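Local structure of UPF0678 fatty acid-binding protein-like protein ERS007657_00996 (6R3W) at residues Q10-L15 / D102-E107; Y35-V40 / Q53-V58; P63-T68 / L83-G88; G136-Y141 / V159-R164. The protein binds heme b in a beta-barrel and probably isomerises peroxynitrite to nitrate, so sparing free tyrosine from nitration. All coordinates share one frame; numbering follows the deposited sequence.

Contact 1: Q10-L15 / D102-E107; sequences QALSPL and DVIELE
I104 on strand 103-118 meets A11, L12, P14 and L15 of a short 3-10 turn, the element that, as in other calycins, precedes the first barrel strand and covers one end of the beta-barrel. The contact is apolar, and the isoleucine carries most of it with two diverging branches. Its CG1 stands beside the backbone N (chi1 -60°) and chi2 is extended, which sends CD1 well out from the strand into the turn. The P14 ring crosses the isoleucine side chain at about a right angle, offering CB, CG and CD almost equally to I104 CD1, CG nearest at 3.8 Å. From L15 comes CD1, also 3.8 Å from I104 CD1. The backbone takes part as well, with A11 O only 3.3 Å from I104 CD1. The other branch, I104 CG2, meets L12 CD2 at 4.0 Å. One step along the same face of the strand, L106 CD2 approaches L12 CD2 at 4.3 Å, a looser touch.

Behind these side chains the turn holds its own shape through backbone bonds three residues apart, among them L15 N to L12 O at 2.9 Å. L12 reaches on to V73, and L15 to L71 and I134, so the leucines pack against several barrel strands. The carbonyl groups at the end of the turn are gripped too: P14 O accepts from R162 NH2, and L15 O from the indole NE1 of W19.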
# COMPACT_ATOMS: atom_id res chain seq x y z
N GLN A 10 -7.73 16.61 3.52
CA GLN A 10 -8.96 16.88 2.72
C GLN A 10 -8.91 16.12 1.37
O GLN A 10 -9.92 15.50 1.00
CB GLN A 10 -9.12 18.39 2.52
CG GLN A 10 -10.35 18.80 1.73
CD GLN A 10 -11.67 18.45 2.38
OE1 GLN A 10 -11.80 18.40 3.62
NE2 GLN A 10 -12.70 18.34 1.56
N ALA A 11 -7.83 16.24 0.63
CA ALA A 11 -7.75 15.64 -0.72
C ALA A 11 -7.94 14.12 -0.63
O ALA A 11 -8.35 13.52 -1.63
CB ALA A 11 -6.43 15.98 -1.37
N LEU A 12 -7.49 13.52 0.46
CA LEU A 12 -7.46 12.04 0.61
C LEU A 12 -8.72 11.54 1.34
O LEU A 12 -8.80 10.33 1.60
CB LEU A 12 -6.19 11.61 1.33
CG LEU A 12 -4.88 11.99 0.62
CD1 LEU A 12 -3.69 11.42 1.33
CD2 LEU A 12 -4.89 11.54 -0.84
N SER A 13 -9.70 12.41 1.59
CA SER A 13 -10.93 11.96 2.29
C SER A 13 -11.60 10.79 1.55
O SER A 13 -12.14 9.90 2.22
CB SER A 13 -11.89 13.12 2.56
OG SER A 13 -12.48 13.64 1.37
N PRO A 14 -11.54 10.68 0.20
CA PRO A 14 -12.18 9.54 -0.46
C PRO A 14 -11.57 8.17 -0.08
O PRO A 14 -12.19 7.16 -0.34
CB PRO A 14 -11.98 9.83 -1.96
CG PRO A 14 -11.98 11.34 -2.02
CD PRO A 14 -11.18 11.73 -0.79
N LEU A 15 -10.36 8.15 0.47
CA LEU A 15 -9.74 6.87 0.86
C LEU A 15 -10.45 6.30 2.10
O LEU A 15 -10.39 5.08 2.31
CB LEU A 15 -8.25 7.07 1.14
CG LEU A 15 -7.31 7.02 -0.07
CD1 LEU A 15 -7.61 8.14 -1.06
CD2 LEU A 15 -5.86 7.09 0.40
N ASP A 102 -12.72 13.00 -9.61
CA ASP A 102 -12.99 11.83 -8.73
C ASP A 102 -11.81 10.86 -8.79
O ASP A 102 -11.95 9.77 -8.24
CB ASP A 102 -14.30 11.13 -9.10
CG ASP A 102 -15.55 11.87 -8.67
OD1 ASP A 102 -15.57 12.35 -7.51
OD2 ASP A 102 -16.49 11.91 -9.48
N VAL A 103 -10.71 11.24 -9.42
CA VAL A 103 -9.49 10.38 -9.48
C VAL A 103 -8.40 10.97 -8.60
O VAL A 103 -7.98 12.11 -8.83
CB VAL A 103 -9.01 10.20 -10.92
CG1 VAL A 103 -7.70 9.42 -10.96
CG2 VAL A 103 -10.07 9.52 -11.77
N ILE A 104 -7.87 10.16 -7.69
CA ILE A 104 -6.64 10.46 -6.92
C ILE A 104 -5.57 9.50 -7.42
O ILE A 104 -5.82 8.30 -7.41
CB ILE A 104 -6.86 10.29 -5.41
CG1 ILE A 104 -7.95 11.22 -4.88
CG2 ILE A 104 -5.56 10.49 -4.65
CD1 ILE A 104 -8.50 10.81 -3.54
N GLU A 105 -4.41 10.03 -7.74
CA GLU A 105 -3.24 9.22 -8.10
C GLU A 105 -2.16 9.47 -7.06
O GLU A 105 -1.75 10.64 -6.90
CB GLU A 105 -2.77 9.53 -9.51
CG GLU A 105 -3.78 9.10 -10.56
CD GLU A 105 -3.50 9.61 -11.95
OE1 GLU A 105 -3.63 10.83 -12.17
OE2 GLU A 105 -3.24 8.78 -12.81
N LEU A 106 -1.69 8.41 -6.41
CA LEU A 106 -0.57 8.48 -5.46
C LEU A 106 0.61 7.70 -6.02
O LEU A 106 0.41 6.56 -6.50
CB LEU A 106 -0.96 7.92 -4.10
CG LEU A 106 -2.14 8.56 -3.41
CD1 LEU A 106 -3.37 7.68 -3.53
CD2 LEU A 106 -1.82 8.82 -1.96
N GLU A 107 1.79 8.29 -5.97
CA GLU A 107 3.03 7.63 -6.40
C GLU A 107 4.02 7.70 -5.25
O GLU A 107 4.33 8.81 -4.81
CB GLU A 107 3.59 8.33 -7.65
CG GLU A 107 2.71 8.17 -8.88
CD GLU A 107 2.55 6.74 -9.37
OE1 GLU A 107 3.45 5.94 -9.11
OE2 GLU A 107 1.60 6.47 -10.15

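Contact 2: Y35-V40 / Q53-V58. With HEM (protoporphyrin IX containing Fe), chain B.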
# COMPACT_ATOMS: atom_id res chain seq x y z
N TYR A 35 -4.78 -13.57 -4.71
CA TYR A 35 -5.17 -13.28 -3.32
C TYR A 35 -6.44 -12.45 -3.30
O TYR A 35 -6.70 -11.68 -4.24
CB TYR A 35 -4.03 -12.58 -2.56
CG TYR A 35 -3.57 -11.28 -3.16
CD1 TYR A 35 -4.07 -10.07 -2.72
CD2 TYR A 35 -2.53 -11.25 -4.08
CE1 TYR A 35 -3.59 -8.87 -3.21
CE2 TYR A 35 -2.05 -10.05 -4.60
CZ TYR A 35 -2.57 -8.85 -4.15
OH TYR A 35 -2.06 -7.67 -4.63
N LEU A 36 -7.16 -12.56 -2.17
CA LEU A 36 -8.22 -11.63 -1.77
C LEU A 36 -7.64 -10.64 -0.77
O LEU A 36 -6.71 -11.01 -0.03
CB LEU A 36 -9.38 -12.42 -1.14
CG LEU A 36 -9.98 -13.49 -2.03
CD1 LEU A 36 -11.13 -14.20 -1.31
CD2 LEU A 36 -10.45 -12.91 -3.34
N GLU A 37 -8.15 -9.42 -0.77
CA GLU A 37 -7.58 -8.32 0.01
C GLU A 37 -8.70 -7.53 0.66
O GLU A 37 -9.67 -7.17 -0.05
CB GLU A 37 -6.72 -7.44 -0.87
CG GLU A 37 -6.14 -6.23 -0.16
CD GLU A 37 -5.05 -5.53 -0.93
OE1 GLU A 37 -4.76 -5.96 -2.07
OE2 GLU A 37 -4.50 -4.54 -0.40
N GLU A 38 -8.51 -7.17 1.93
CA GLU A 38 -9.36 -6.25 2.68
C GLU A 38 -8.46 -5.14 3.23
O GLU A 38 -7.45 -5.46 3.89
CB GLU A 38 -10.07 -6.97 3.83
CG GLU A 38 -10.96 -8.11 3.39
CD GLU A 38 -12.44 -7.75 3.33
OE1 GLU A 38 -12.79 -6.64 3.76
OE2 GLU A 38 -13.22 -8.57 2.81
N VAL A 39 -8.87 -3.89 3.03
CA VAL A 39 -8.14 -2.69 3.49
C VAL A 39 -9.10 -1.79 4.27
O VAL A 39 -10.27 -1.67 3.88
CB VAL A 39 -7.53 -1.96 2.30
CG1 VAL A 39 -7.27 -0.51 2.60
CG2 VAL A 39 -6.28 -2.69 1.81
N VAL A 40 -8.60 -1.19 5.33
CA VAL A 40 -9.34 -0.12 6.03
C VAL A 40 -8.45 1.10 6.14
O VAL A 40 -7.32 0.98 6.64
CB VAL A 40 -9.84 -0.56 7.41
CG1 VAL A 40 -10.58 0.57 8.10
CG2 VAL A 40 -10.72 -1.80 7.34
N GLN A 53 -4.14 -3.76 6.09
CA GLN A 53 -4.38 -4.69 4.98
C GLN A 53 -4.35 -6.10 5.54
O GLN A 53 -3.38 -6.42 6.26
CB GLN A 53 -3.32 -4.52 3.89
CG GLN A 53 -3.46 -5.52 2.74
CD GLN A 53 -2.14 -5.79 2.05
OE1 GLN A 53 -1.93 -5.41 0.91
NE2 GLN A 53 -1.27 -6.52 2.73
N GLN A 54 -5.28 -6.94 5.12
CA GLN A 54 -5.17 -8.40 5.29
C GLN A 54 -5.43 -9.06 3.95
O GLN A 54 -6.40 -8.71 3.29
CB GLN A 54 -6.11 -8.94 6.36
CG GLN A 54 -5.91 -10.44 6.64
CD GLN A 54 -4.54 -10.79 7.20
OE1 GLN A 54 -4.20 -10.42 8.33
NE2 GLN A 54 -3.82 -11.66 6.49
N THR A 55 -4.61 -10.03 3.59
CA THR A 55 -4.83 -10.80 2.35
C THR A 55 -4.93 -12.27 2.67
O THR A 55 -4.38 -12.71 3.71
CB THR A 55 -3.74 -10.53 1.31
OG1 THR A 55 -2.52 -11.15 1.72
CG2 THR A 55 -3.56 -9.05 1.05
N ARG A 56 -5.59 -13.01 1.78
CA ARG A 56 -5.76 -14.46 1.97
C ARG A 56 -5.82 -15.14 0.61
O ARG A 56 -6.13 -14.48 -0.39
CB ARG A 56 -7.01 -14.78 2.80
CG ARG A 56 -8.32 -14.33 2.19
CD ARG A 56 -9.46 -14.54 3.17
NE ARG A 56 -10.77 -14.36 2.56
CZ ARG A 56 -11.30 -13.18 2.25
NH1 ARG A 56 -10.59 -12.07 2.37
NH2 ARG A 56 -12.51 -13.13 1.72
N ALA A 57 -5.56 -16.43 0.60
CA ALA A 57 -5.56 -17.17 -0.66
C ALA A 57 -6.98 -17.25 -1.23
O ALA A 57 -7.94 -17.38 -0.46
CB ALA A 57 -4.99 -18.53 -0.45
N VAL A 58 -7.12 -17.12 -2.53
CA VAL A 58 -8.44 -17.24 -3.19
C VAL A 58 -8.98 -18.67 -2.98
O VAL A 58 -10.17 -18.80 -2.65
CB VAL A 58 -8.37 -16.88 -4.67
CG1 VAL A 58 -9.71 -17.07 -5.35
CG2 VAL A 58 -7.85 -15.46 -4.88
CHA HEM B . 7.07 -13.96 -1.94
CHB HEM B . 2.39 -12.96 -1.52
CHC HEM B . 3.44 -8.35 -0.33
CHD HEM B . 8.16 -9.52 -0.29
C1A HEM B . 5.71 -14.07 -1.92
C2A HEM B . 4.99 -15.30 -2.13
C3A HEM B . 3.68 -15.01 -2.00
C4A HEM B . 3.58 -13.62 -1.73
CMA HEM B . 2.54 -15.98 -2.08
CAA HEM B . 5.61 -16.65 -2.42
CBA HEM B . 5.46 -17.58 -1.23
CGA HEM B . 6.19 -17.04 -0.05
O1A HEM B . 5.57 -16.81 1.01
O2A HEM B . 7.43 -16.86 -0.11
C1B HEM B . 2.28 -11.59 -1.21
C2B HEM B . 1.03 -10.94 -0.99
C3B HEM B . 1.30 -9.61 -0.70
C4B HEM B . 2.77 -9.51 -0.68
CMB HEM B . -0.34 -11.58 -1.08
CAB HEM B . 0.39 -8.47 -0.46
CBB HEM B . -0.79 -8.39 -1.04
C1C HEM B . 4.82 -8.28 -0.17
C2C HEM B . 5.54 -7.14 0.26
C3C HEM B . 6.86 -7.50 0.34
C4C HEM B . 6.97 -8.85 -0.16
CMC HEM B . 4.91 -5.82 0.57
CAC HEM B . 8.00 -6.73 0.87
CBC HEM B . 7.92 -6.01 2.00
C1D HEM B . 8.24 -10.81 -0.80
C2D HEM B . 9.52 -11.52 -0.96
C3D HEM B . 9.22 -12.74 -1.41
C4D HEM B . 7.75 -12.79 -1.55
CMD HEM B . 10.89 -10.99 -0.61
CAD HEM B . 10.15 -13.92 -1.32
CBD HEM B . 10.82 -14.15 -2.59
CGD HEM B . 11.80 -15.32 -2.45
O1D HEM B . 11.87 -16.17 -1.50
O2D HEM B . 12.56 -15.41 -3.31
NA HEM B . 4.80 -13.06 -1.66
NB HEM B . 3.28 -10.71 -1.01
NC HEM B . 5.70 -9.29 -0.46
ND HEM B . 7.19 -11.62 -1.15
FE HEM B . 5.29 -11.17 -1.15
O HOH W 1 -12.29 -10.24 1.31
O HOH W 2 5.20 -11.77 0.91
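Y35 and T55 share a heme vinyl group: its end carbon CBB sits over one face of the tyrosine ring, offset toward the rim, and lies 3.5 Å from T55 CG2. The two residues also touch each other, Y35 CD1 to T55 CG2 being 3.9 Å. They belong to a beta hairpin, strands 33-42 and 48-57 of the nitrobindin barrel. Y35 has CG between its backbone N and carbonyl carbon (chi1 59°), which brings the ring under the vinyl. Both hydroxyls are tied outside the hairpin, Y35 OH to Y141 and T55 OG1 to H65 O; E37 OE1 also goes to Y141.

Two antiparallel hydrogen-bonded pairs hold the backbones. L36 N to R56 O measures 2.8 Å, and R56 N returns to L36 O; E38 and Q54 repeat the exchange, with E38 N to Q54 O at 2.9 Å.

On the sheet face bearing L36, E38 and R56, the extended arginine passes across L36, whose CD1 lies 3.4 Å above the guanidinium plane. E38 OE2 stays 4.4 Å from R56 NH1, beyond a salt bridge. A water at the guanidinium edge takes a hydrogen bond from R56 NH1 at 2.7 Å.

Contact 3: P63-T68 / L83-G88. With HEM (protoporphyrin IX containing Fe), chain B.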
# COMPACT_ATOMS: atom_id res chain seq x y z
N PRO A 63 -4.52 -17.13 5.43
CA PRO A 63 -3.90 -15.82 5.50
C PRO A 63 -2.54 -15.83 4.80
O PRO A 63 -1.75 -16.77 4.96
CB PRO A 63 -3.78 -15.53 7.00
CG PRO A 63 -3.78 -16.91 7.64
CD PRO A 63 -4.71 -17.72 6.75
N LEU A 64 -2.33 -14.85 3.95
CA LEU A 64 -1.04 -14.68 3.28
C LEU A 64 -0.30 -13.52 3.96
O LEU A 64 -0.04 -13.64 5.16
CB LEU A 64 -1.29 -14.49 1.77
CG LEU A 64 -1.88 -15.72 1.06
CD1 LEU A 64 -2.18 -15.42 -0.40
CD2 LEU A 64 -0.94 -16.93 1.17
N HIS A 65 -0.25 -12.38 3.32
CA HIS A 65 0.45 -11.17 3.79
C HIS A 65 -0.55 -10.27 4.54
O HIS A 65 -1.74 -10.22 4.17
CB HIS A 65 1.08 -10.47 2.58
CG HIS A 65 1.77 -9.18 2.91
ND1 HIS A 65 1.18 -7.94 2.73
CD2 HIS A 65 3.01 -8.95 3.39
CE1 HIS A 65 2.05 -7.01 3.04
NE2 HIS A 65 3.18 -7.61 3.48
N SER A 66 -0.04 -9.46 5.45
CA SER A 66 -0.77 -8.30 5.98
C SER A 66 0.24 -7.16 6.10
O SER A 66 1.45 -7.41 6.00
CB SER A 66 -1.44 -8.62 7.28
OG SER A 66 -0.47 -8.97 8.26
N GLU A 67 -0.24 -5.94 6.27
CA GLU A 67 0.61 -4.80 6.61
C GLU A 67 -0.23 -3.82 7.39
O GLU A 67 -1.46 -3.84 7.28
CB GLU A 67 1.26 -4.19 5.37
CG GLU A 67 0.26 -3.81 4.28
CD GLU A 67 0.85 -3.38 2.94
OE1 GLU A 67 1.94 -3.90 2.57
OE2 GLU A 67 0.20 -2.58 2.24
N THR A 68 0.43 -2.97 8.14
CA THR A 68 -0.26 -2.03 9.03
C THR A 68 0.63 -0.79 9.21
O THR A 68 1.86 -0.95 9.35
CB THR A 68 -0.64 -2.71 10.34
OG1 THR A 68 -1.44 -1.79 11.10
CG2 THR A 68 0.55 -3.19 11.13
N LEU A 83 5.05 1.61 7.29
CA LEU A 83 4.42 0.27 7.41
C LEU A 83 5.33 -0.72 8.14
O LEU A 83 6.55 -0.72 7.96
CB LEU A 83 4.10 -0.31 6.04
CG LEU A 83 3.06 0.42 5.21
CD1 LEU A 83 2.95 -0.23 3.84
CD2 LEU A 83 1.72 0.47 5.91
N ALA A 84 4.68 -1.60 8.89
CA ALA A 84 5.23 -2.86 9.41
C ALA A 84 4.65 -4.04 8.64
O ALA A 84 3.44 -4.02 8.28
CB ALA A 84 4.90 -2.97 10.87
N HIS A 85 5.47 -5.05 8.45
CA HIS A 85 5.13 -6.32 7.78
C HIS A 85 5.44 -7.48 8.71
O HIS A 85 6.50 -7.52 9.36
CB HIS A 85 5.93 -6.49 6.49
CG HIS A 85 5.71 -5.41 5.49
ND1 HIS A 85 4.77 -5.53 4.50
CD2 HIS A 85 6.33 -4.23 5.31
CE1 HIS A 85 4.76 -4.42 3.78
NE2 HIS A 85 5.70 -3.61 4.27
N PRO A 86 4.58 -8.51 8.71
CA PRO A 86 4.77 -9.64 9.62
C PRO A 86 5.91 -10.57 9.20
O PRO A 86 6.26 -11.45 9.97
CB PRO A 86 3.41 -10.37 9.55
CG PRO A 86 2.91 -10.05 8.15
CD PRO A 86 3.33 -8.61 7.94
N SER A 87 6.47 -10.30 8.01
CA SER A 87 7.65 -10.98 7.44
C SER A 87 8.95 -10.45 8.07
O SER A 87 10.04 -10.85 7.61
CB SER A 87 7.66 -10.79 5.96
OG SER A 87 7.55 -9.41 5.68
N GLY A 88 8.87 -9.49 9.00
CA GLY A 88 10.10 -8.96 9.63
C GLY A 88 10.70 -7.79 8.87
O GLY A 88 11.94 -7.58 8.98
CHA HEM B . 7.07 -13.96 -1.94
CHB HEM B . 2.39 -12.96 -1.52
CHC HEM B . 3.44 -8.35 -0.33
CHD HEM B . 8.16 -9.52 -0.29
C1A HEM B . 5.71 -14.07 -1.92
C2A HEM B . 4.99 -15.30 -2.13
C3A HEM B . 3.68 -15.01 -2.00
C4A HEM B . 3.58 -13.62 -1.73
CMA HEM B . 2.54 -15.98 -2.08
CAA HEM B . 5.61 -16.65 -2.42
CBA HEM B . 5.46 -17.58 -1.23
CGA HEM B . 6.19 -17.04 -0.05
O1A HEM B . 5.57 -16.81 1.01
O2A HEM B . 7.43 -16.86 -0.11
C1B HEM B . 2.28 -11.59 -1.21
C2B HEM B . 1.03 -10.94 -0.99
C3B HEM B . 1.30 -9.61 -0.70
C4B HEM B . 2.77 -9.51 -0.68
CMB HEM B . -0.34 -11.58 -1.08
CAB HEM B . 0.39 -8.47 -0.46
CBB HEM B . -0.79 -8.39 -1.04
C1C HEM B . 4.82 -8.28 -0.17
C2C HEM B . 5.54 -7.14 0.26
C3C HEM B . 6.86 -7.50 0.34
C4C HEM B . 6.97 -8.85 -0.16
CMC HEM B . 4.91 -5.82 0.57
CAC HEM B . 8.00 -6.73 0.87
CBC HEM B . 7.92 -6.01 2.00
C1D HEM B . 8.24 -10.81 -0.80
C2D HEM B . 9.52 -11.52 -0.96
C3D HEM B . 9.22 -12.74 -1.41
C4D HEM B . 7.75 -12.79 -1.55
CMD HEM B . 10.89 -10.99 -0.61
CAD HEM B . 10.15 -13.92 -1.32
CBD HEM B . 10.82 -14.15 -2.59
CGD HEM B . 11.80 -15.32 -2.45
O1D HEM B . 11.87 -16.17 -1.50
O2D HEM B . 12.56 -15.41 -3.31
NA HEM B . 4.80 -13.06 -1.66
NB HEM B . 3.28 -10.71 -1.01
NC HEM B . 5.70 -9.29 -0.46
ND HEM B . 7.19 -11.62 -1.15
FE HEM B . 5.29 -11.17 -1.15
O HOH W 2 5.20 -11.77 0.91
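The heme pocket has H65 and H85 in its wall, joined edge to edge on the side of the porphyrin where a water is bound to the iron. H65 NE2 and H85 ND1 are 2.8 Å apart and hydrogen-bonded, either nitrogen being able to donate. The rings meet rim to rim, with planes 36° apart and neither lying over the other. Each therefore keeps a face for the cofactor: the meso carbon CHC is over the centre of the H65 ring, 3.6 Å above it, while the vinyl carbon CBC lies over the centre of the H85 ring. H65 is placed there by a first torsion that carries CG opposite the backbone N (178°), and its ND1 is 3.3 Å from the heme vinyl carbon CAB. H85 also puts CE1 against the heme methyl CMC, at 3.5 Å.

Two carboxylates of the second shell approach H85. E67 runs alongside H85, its plane steeply turned to the ring, and brings OE1 to 3.1 Å from H85 CE1; E67 OE2 is held by Y51 and by a salt bridge to R130. E91 OE1 binds H85 NE2.

Farther from the heme the backbones pair properly: A84 N to T68 O is 2.9 Å, and T68 N to A84 O 3.2 Å. P86, without an N-H, rests its CD on S66 O. The two strands, 63-73 and 78-85, form a hairpin with the C74-C78 disulfide at its turn; strand 48-57 flanks it on one side and strand 89-100 on the other.

Contact 4: G136-Y141 / V159-R164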
# COMPACT_ATOMS: atom_id res chain seq x y z
N GLY A 136 -13.43 7.10 -7.93
CA GLY A 136 -14.75 6.87 -7.33
C GLY A 136 -14.70 5.78 -6.28
O GLY A 136 -14.10 6.00 -5.22
N ASP A 137 -15.37 4.65 -6.53
CA ASP A 137 -15.47 3.53 -5.56
C ASP A 137 -14.51 2.39 -5.94
O ASP A 137 -14.65 1.31 -5.36
CB ASP A 137 -16.89 3.00 -5.49
CG ASP A 137 -17.86 3.94 -4.80
OD1 ASP A 137 -17.41 4.94 -4.19
OD2 ASP A 137 -19.07 3.69 -4.91
N GLU A 138 -13.52 2.65 -6.79
CA GLU A 138 -12.51 1.66 -7.20
C GLU A 138 -11.14 2.11 -6.71
O GLU A 138 -10.70 3.20 -7.11
CB GLU A 138 -12.54 1.51 -8.72
CG GLU A 138 -11.55 0.50 -9.27
CD GLU A 138 -11.26 0.68 -10.74
OE1 GLU A 138 -11.85 -0.05 -11.54
OE2 GLU A 138 -10.62 1.71 -11.09
N LEU A 139 -10.44 1.23 -6.03
CA LEU A 139 -9.04 1.47 -5.62
C LEU A 139 -8.16 0.43 -6.30
O LEU A 139 -8.43 -0.76 -6.12
CB LEU A 139 -8.92 1.39 -4.10
CG LEU A 139 -7.53 1.69 -3.53
CD1 LEU A 139 -7.65 2.06 -2.06
CD2 LEU A 139 -6.56 0.53 -3.71
N SER A 140 -7.24 0.87 -7.14
CA SER A 140 -6.32 -0.09 -7.78
C SER A 140 -4.87 0.26 -7.46
O SER A 140 -4.56 1.44 -7.27
CB SER A 140 -6.59 -0.17 -9.25
OG SER A 140 -6.43 1.07 -9.88
N TYR A 141 -3.99 -0.70 -7.51
CA TYR A 141 -2.58 -0.41 -7.28
C TYR A 141 -1.72 -1.44 -7.99
O TYR A 141 -2.15 -2.58 -8.26
CB TYR A 141 -2.26 -0.38 -5.79
CG TYR A 141 -2.33 -1.70 -5.09
CD1 TYR A 141 -1.29 -2.62 -5.14
CD2 TYR A 141 -3.47 -2.06 -4.37
CE1 TYR A 141 -1.37 -3.85 -4.51
CE2 TYR A 141 -3.57 -3.27 -3.72
CZ TYR A 141 -2.51 -4.18 -3.79
OH TYR A 141 -2.57 -5.39 -3.17
N VAL A 159 -7.24 -4.86 -7.48
CA VAL A 159 -8.38 -3.94 -7.61
C VAL A 159 -9.34 -4.20 -6.46
O VAL A 159 -9.79 -5.35 -6.29
CB VAL A 159 -9.09 -4.09 -8.97
CG1 VAL A 159 -10.20 -3.05 -9.12
CG2 VAL A 159 -8.11 -4.02 -10.13
N LEU A 160 -9.63 -3.16 -5.70
CA LEU A 160 -10.54 -3.22 -4.54
C LEU A 160 -11.73 -2.30 -4.81
O LEU A 160 -11.59 -1.32 -5.56
CB LEU A 160 -9.82 -2.77 -3.26
CG LEU A 160 -8.39 -3.29 -3.03
CD1 LEU A 160 -7.87 -2.80 -1.70
CD2 LEU A 160 -8.34 -4.81 -3.08
N HIS A 161 -12.82 -2.55 -4.11
CA HIS A 161 -14.03 -1.73 -4.25
C HIS A 161 -14.50 -1.28 -2.87
O HIS A 161 -14.41 -2.05 -1.90
CB HIS A 161 -15.12 -2.48 -5.02
CG HIS A 161 -14.74 -2.77 -6.45
ND1 HIS A 161 -14.02 -3.90 -6.79
CD2 HIS A 161 -14.69 -1.96 -7.53
CE1 HIS A 161 -13.71 -3.85 -8.07
NE2 HIS A 161 -14.11 -2.67 -8.54
N ARG A 162 -15.02 -0.06 -2.81
CA ARG A 162 -15.52 0.52 -1.56
C ARG A 162 -16.68 -0.34 -1.03
O ARG A 162 -17.62 -0.60 -1.79
CB ARG A 162 -15.97 1.96 -1.81
CG ARG A 162 -16.31 2.72 -0.54
CD ARG A 162 -16.91 4.08 -0.84
NE ARG A 162 -16.07 4.93 -1.69
CZ ARG A 162 -15.00 5.60 -1.29
NH1 ARG A 162 -14.67 5.61 -0.01
NH2 ARG A 162 -14.29 6.32 -2.15
N GLN A 163 -16.65 -0.67 0.25
CA GLN A 163 -17.71 -1.44 0.91
C GLN A 163 -18.73 -0.46 1.53
O GLN A 163 -18.32 0.50 2.17
CB GLN A 163 -17.11 -2.40 1.94
CG GLN A 163 -16.10 -3.38 1.33
CD GLN A 163 -16.69 -4.20 0.21
OE1 GLN A 163 -16.41 -3.99 -0.97
NE2 GLN A 163 -17.54 -5.15 0.58
N ARG A 164 -20.00 -0.81 1.46
CA ARG A 164 -21.11 -0.12 2.17
C ARG A 164 -20.70 0.11 3.64
O ARG A 164 -20.45 -0.83 4.40
CB ARG A 164 -22.38 -0.96 2.07
O HOH W 3 -13.44 -2.27 -11.26
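R162 and D137 meet with their flat groups steeply turned, the guanidinium and carboxylate planes lying 71° apart. The aspartate comes to the guanidinium edge: R162 NE gives D137 OD1 a salt-bridge hydrogen bond of 2.8 Å, nearly in the guanidinium plane but arriving above the plane of the carboxylate. Along the same flat group, R162 NH2 donates to G136 O at 3.1 Å, somewhat out of plane. A bend at chi3 (-56°) folds the arginine back so that both bonds can form at once. The other flat group, the H161 ring, has a water at its edge, 2.8 Å from NE2, and this water donates to E138 OE1 at 2.7 Å, linking two neighbouring side chains on the outer face.

G136 and D137 sit in the turn just before strand 138-147, and R162 is on strand 153-162; these two strands are the last of the barrel. R162 also packs on W19 of the GXWXGXG motif, the tryptophan-arginine pairing found in calycins. Strand 153-162 bonds onward to strand 17-25, through V159 with R22 and H161 with A20, which closes the barrel.

Backbone bonds fix the register, with R162 N to D137 O and a doubly bonded L139-L160 pair in which L160 N reaches L139 O at 2.7 Å. Both leucines point into the barrel and lie side by side, L139 CD2 being 4.1 Å from L160 CD1; W19 touches both. On the opposite face V159 CG1 packs against E138 CG at 3.8 Å.

Overall arrangement
All four contacts belong to one ten-stranded antiparallel barrel. Contact 1 spans the longest stretch of chain, and contacts 2 and 3, successive hairpins, are nested within its loop; contact 4 follows in series. Contacts 2 and 3 have centres about 11 Å apart, share the strand neighbours 48-57 and 63-73, and both touch the heme. Contacts 1 and 3 lie on opposite sides of the chain's centre, about 24 Å between centres, so the covered end of the barrel is well separated from the heme. Contact 4 adjoins contacts 1 and 2, its centre about 12 Å from that of the one and 13 Å from that of the other, and it touches both.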